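Local coordinates for protein pantothenate kinase (Coxiella burnetii, PDB 3TQC) that catalyses the ATP-dependent phosphorylation of (R)-pantothenate to 4'-phosphopantothenate, the first of five steps from pantothenate to coenzyme A, at residues E126-T130 and D131-Y135; L161-L164 and N165-S169. All coordinates share one frame; numbering follows the deposited sequence.

Contact 1 comes first along the chain: residues 126-135 run off the end of strand 125-129, an outermost strand of the mixed sheet, into the loop before helix 137-142. Contact 2 follows in residues 161-169, along the last turns of helix 157-168, whose neighbours include strands 93-99 and 174-180. Their centres lie about 13 Å apart, and the two meet where CE1 of F133 packs 3.7 Å from CG2 of V163. One aromatic side chain thus joins the turn to the helix. Both belong to the P-loop kinase domain, but they differ in position: the side chain of D131 in contact 1 lies about 7 Å from bound ADP, whereas contact 2 sits away from the nucleotide, beside the second subunit.

Contact 1. Residues E126-T130 and D131-Y135; sequences EVITT and DGFLY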
loop_
_atom_site.group_PDB
_atom_site.type_symbol
_atom_site.label_atom_id
_atom_site.label_comp_id
_atom_site.label_asym_id
_atom_site.label_seq_id
_atom_site.Cartn_x
_atom_site.Cartn_y
_atom_site.Cartn_z
ATOM N N GLU B 126 10.739 -14.152 11.567
ATOM C CA GLU B 126 11.609 -14.561 10.458
ATOM C C GLU B 126 12.010 -13.409 9.586
ATOM O O GLU B 126 11.261 -12.459 9.428
ATOM C CB GLU B 126 10.929 -15.601 9.574
ATOM C CG GLU B 126 10.582 -16.852 10.304
ATOM C CD GLU B 126 11.774 -17.731 10.612
ATOM O OE1 GLU B 126 12.944 -17.282 10.554
ATOM O OE2 GLU B 126 11.535 -18.904 10.937
ATOM N N VAL B 127 13.200 -13.514 9.006
ATOM C CA VAL B 127 13.680 -12.498 8.097
ATOM C C VAL B 127 13.785 -13.089 6.702
ATOM O O VAL B 127 14.370 -14.176 6.515
ATOM C CB VAL B 127 15.026 -11.954 8.556
ATOM C CG1 VAL B 127 15.681 -11.086 7.461
ATOM C CG2 VAL B 127 14.842 -11.160 9.838
ATOM N N ILE B 128 13.179 -12.392 5.738
ATOM C CA ILE B 128 13.324 -12.718 4.322
ATOM C C ILE B 128 14.114 -11.605 3.670
ATOM O O ILE B 128 13.684 -10.457 3.701
ATOM C CB ILE B 128 11.976 -12.776 3.558
ATOM C CG1 ILE B 128 11.055 -13.827 4.132
ATOM C CG2 ILE B 128 12.221 -13.060 2.076
ATOM C CD1 ILE B 128 11.749 -15.086 4.354
ATOM N N THR B 129 15.256 -11.940 3.075
ATOM C CA THR B 129 15.995 -10.962 2.291
ATOM C C THR B 129 15.566 -11.133 0.858
ATOM O O THR B 129 15.458 -12.241 0.349
ATOM C CB THR B 129 17.552 -11.060 2.431
ATOM O OG1 THR B 129 18.165 -10.124 1.529
ATOM C CG2 THR B 129 18.066 -12.439 2.112
ATOM N N THR B 130 15.309 -10.016 0.213
ATOM C CA THR B 130 14.904 -10.008 -1.172
ATOM C C THR B 130 16.046 -10.442 -2.122
ATOM O O THR B 130 15.783 -10.873 -3.242
ATOM C CB THR B 130 14.315 -8.621 -1.504
ATOM O OG1 THR B 130 12.877 -8.655 -1.314
ATOM C CG2 THR B 130 14.629 -8.223 -2.861
ATOM N N ASP B 131 17.297 -10.354 -1.652
ATOM C CA ASP B 131 18.484 -10.804 -2.393
ATOM C C ASP B 131 18.288 -12.194 -2.969
ATOM O O ASP B 131 18.747 -12.501 -4.077
ATOM C CB ASP B 131 19.727 -10.884 -1.480
ATOM C CG ASP B 131 20.068 -9.563 -0.799
ATOM O OD1 ASP B 131 19.663 -8.498 -1.314
ATOM O OD2 ASP B 131 20.751 -9.602 0.262
ATOM N N GLY B 132 17.642 -13.047 -2.184
ATOM C CA GLY B 132 17.394 -14.397 -2.580
ATOM C C GLY B 132 16.577 -14.539 -3.842
ATOM O O GLY B 132 16.590 -15.602 -4.459
ATOM N N PHE B 133 15.876 -13.484 -4.233
ATOM C CA PHE B 133 15.061 -13.506 -5.434
ATOM C C PHE B 133 15.741 -12.813 -6.614
ATOM O O PHE B 133 15.119 -12.590 -7.641
ATOM C CB PHE B 133 13.692 -12.905 -5.130
ATOM C CG PHE B 133 12.951 -13.653 -4.056
ATOM C CD1 PHE B 133 12.069 -14.682 -4.385
ATOM C CD2 PHE B 133 13.172 -13.360 -2.708
ATOM C CE1 PHE B 133 11.383 -15.380 -3.394
ATOM C CE2 PHE B 133 12.497 -14.070 -1.707
ATOM C CZ PHE B 133 11.600 -15.084 -2.064
ATOM N N LEU B 134 17.029 -12.498 -6.474
ATOM C CA LEU B 134 17.830 -12.078 -7.609
ATOM C C LEU B 134 17.935 -13.237 -8.575
ATOM O O LEU B 134 17.958 -14.392 -8.149
ATOM C CB LEU B 134 19.237 -11.670 -7.169
ATOM C CG LEU B 134 19.335 -10.337 -6.432
ATOM C CD1 LEU B 134 20.715 -10.184 -5.778
ATOM C CD2 LEU B 134 19.039 -9.180 -7.396
ATOM N N TYR B 135 17.995 -12.931 -9.870
ATOM C CA TYR B 135 18.343 -13.930 -10.871
ATOM C C TYR B 135 19.802 -14.330 -10.654
ATOM O O TYR B 135 20.615 -13.520 -10.213
ATOM C CB TYR B 135 18.160 -13.391 -12.302
ATOM C CG TYR B 135 16.717 -13.139 -12.738
ATOM C CD1 TYR B 135 15.781 -14.170 -12.772
ATOM C CD2 TYR B 135 16.306 -11.871 -13.152
ATOM C CE1 TYR B 135 14.467 -13.941 -13.180
ATOM C CE2 TYR B 135 14.995 -11.633 -13.564
ATOM C CZ TYR B 135 14.082 -12.670 -13.581
ATOM O OH TYR B 135 12.791 -12.426 -14.004
#
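The backbone oxygen of T130 receives the N-H of F133 at 2.8 Å, closing a tight turn just after strand 125-129. The donor stands well above the carbonyl plane, not on a lone pair. The same oxygen lies in the plane of the F133 ring at its edge, 3.6 Å from CD2, where the slightly positive ring hydrogens suit it. With CG of F133 beside its own backbone N (chi1 -60°), the ring lies back toward the strand, and CE2 meets CG2 of I128 at 3.9 Å.

On the other flank, T129 holds OG1 anti to its own N (chi1 175°), which brings the hydroxyl to the backbone N of D131 in a weak hydrogen bond of 3.3 Å. OG1 is also 2.9 Å from OD2 of D131. A weak bond from G132 N to T129 O adds to the turn, and the small glycine fits beside that carbonyl.

Outside the turn, T129 OG1 bonds weakly to E203, while L160 and V163 of helix 157-168 pack on F133. Apolar packing and the turn bond thus help to hold the backbone that carries D131, placing this acidic side chain about 6 Å from that of K105, a predicted ATP-binding residue.

Contact 2. Residues L161-L164 and N165-S169; sequences LRVL and NAIKS
This is a contact within one helix, between successive turns of 157-168 near its C-terminal end, where side chains touch strands 93-99 and 174-180 and the last residues meet the second subunit. Its frame is a run of four i to i+4 backbone bonds, from L161 O to N165 N through L164 O to K168 N. The last, 2.9 Å long, has its donor nearly in line with the C=O bond, while the three before it are tilted from their carbonyl planes.

V163 and I167, one turn apart, carry the apolar side. They lie side by side and point the same way, CG1 of V163 being 4.0 Å from CD1 of I167. The isoleucine places CG1 anti to its carbonyl carbon (chi1 -68°), which lays that branch back along the helix, 3.3 Å from V163 O. Such branched residues suit this buried face: V163 meets V174 and I176, and I167 meets I94. A166, small enough for close packing, also reaches V174.

The polar side is bridged by water. R162 O, already bound to A166 N, accepts a second hydrogen bond from a water 2.7 Å away. That water in turn accepts one from ND2 of N165 at 3.0 Å. OG of S169 turns back to N165 O at 2.6 Å, giving that carbonyl a side-chain donor. K168 NZ forms a salt bridge with D228 and bonds to P92 O, which probably offsets the cost of burying its charge, and S169 O bonds to K320 of the second subunit.

With V163, L164 and I167 buried and R162 exposed, this is an amphipathic helix packed on the alpha/beta core of a P-loop kinase, its C-terminal part facing the second subunit.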
loop_
_atom_site.group_PDB
_atom_site.type_symbol
_atom_site.label_atom_id
_atom_site.label_comp_id
_atom_site.label_asym_id
_atom_site.label_seq_id
_atom_site.Cartn_x
_atom_site.Cartn_y
_atom_site.Cartn_z
ATOM N N LEU B 161 6.699 -12.526 -5.419
ATOM C CA LEU B 161 5.276 -12.298 -5.130
ATOM C C LEU B 161 4.582 -13.614 -4.781
ATOM O O LEU B 161 3.672 -13.641 -3.971
ATOM C CB LEU B 161 4.582 -11.621 -6.303
ATOM C CG LEU B 161 5.103 -10.209 -6.606
ATOM C CD1 LEU B 161 4.463 -9.655 -7.901
ATOM C CD2 LEU B 161 4.842 -9.278 -5.437
ATOM N N ARG B 162 5.042 -14.712 -5.372
ATOM C CA ARG B 162 4.492 -16.017 -5.065
ATOM C C ARG B 162 4.781 -16.412 -3.611
ATOM O O ARG B 162 3.920 -16.978 -2.923
ATOM C CB ARG B 162 5.049 -17.052 -6.042
ATOM C CG ARG B 162 4.687 -18.507 -5.740
ATOM C CD ARG B 162 5.479 -19.473 -6.659
ATOM N NE ARG B 162 6.929 -19.208 -6.686
ATOM C CZ ARG B 162 7.790 -19.505 -5.707
ATOM N NH1 ARG B 162 7.381 -20.086 -4.573
ATOM N NH2 ARG B 162 9.078 -19.218 -5.857
ATOM N N VAL B 163 5.988 -16.113 -3.147
ATOM C CA VAL B 163 6.358 -16.396 -1.767
ATOM C C VAL B 163 5.580 -15.522 -0.788
ATOM O O VAL B 163 5.036 -16.019 0.195
ATOM C CB VAL B 163 7.864 -16.226 -1.545
ATOM C CG1 VAL B 163 8.147 -16.049 -0.079
ATOM C CG2 VAL B 163 8.624 -17.448 -2.133
ATOM N N LEU B 164 5.505 -14.228 -1.047
ATOM C CA LEU B 164 4.732 -13.378 -0.160
ATOM C C LEU B 164 3.255 -13.777 -0.192
ATOM O O LEU B 164 2.602 -13.871 0.838
ATOM C CB LEU B 164 4.928 -11.919 -0.529
ATOM C CG LEU B 164 6.394 -11.515 -0.329
ATOM C CD1 LEU B 164 6.689 -10.127 -0.886
ATOM C CD2 LEU B 164 6.732 -11.576 1.147
ATOM N N ASN B 165 2.732 -14.015 -1.383
ATOM C CA ASN B 165 1.356 -14.450 -1.521
ATOM C C ASN B 165 1.125 -15.709 -0.707
ATOM O O ASN B 165 0.150 -15.815 -0.000
ATOM C CB ASN B 165 1.019 -14.717 -2.994
ATOM C CG ASN B 165 -0.419 -15.113 -3.198
ATOM O OD1 ASN B 165 -1.327 -14.337 -2.911
ATOM N ND2 ASN B 165 -0.640 -16.327 -3.691
ATOM N N ALA B 166 2.039 -16.661 -0.819
ATOM C CA ALA B 166 1.896 -17.912 -0.096
ATOM C C ALA B 166 1.889 -17.667 1.416
ATOM O O ALA B 166 1.099 -18.258 2.152
ATOM C CB ALA B 166 2.989 -18.860 -0.481
ATOM N N ILE B 167 2.756 -16.779 1.881
ATOM C CA ILE B 167 2.828 -16.506 3.312
ATOM C C ILE B 167 1.518 -15.877 3.777
ATOM O O ILE B 167 0.963 -16.271 4.789
ATOM C CB ILE B 167 4.050 -15.656 3.666
ATOM C CG1 ILE B 167 5.324 -16.483 3.439
ATOM C CG2 ILE B 167 4.003 -15.200 5.125
ATOM C CD1 ILE B 167 6.597 -15.696 3.549
ATOM N N LYS B 168 1.006 -14.944 2.991
ATOM C CA LYS B 168 -0.189 -14.201 3.338
ATOM C C LYS B 168 -1.438 -14.983 3.028
ATOM O O LYS B 168 -2.546 -14.509 3.297
ATOM C CB LYS B 168 -0.206 -12.853 2.613
ATOM C CG LYS B 168 0.645 -11.782 3.316
ATOM C CD LYS B 168 0.115 -11.474 4.714
ATOM C CE LYS B 168 0.557 -10.110 5.200
ATOM N NZ LYS B 168 0.023 -9.815 6.542
ATOM N N SER B 169 -1.260 -16.178 2.470
ATOM C CA SER B 169 -2.341 -17.121 2.289
ATOM C C SER B 169 -2.389 -18.156 3.421
ATOM O O SER B 169 -3.306 -18.942 3.485
ATOM C CB SER B 169 -2.193 -17.821 0.957
ATOM O OG SER B 169 -2.203 -16.892 -0.086
HETATM O O HOH W 1 1.636 -18.283 -3.604
#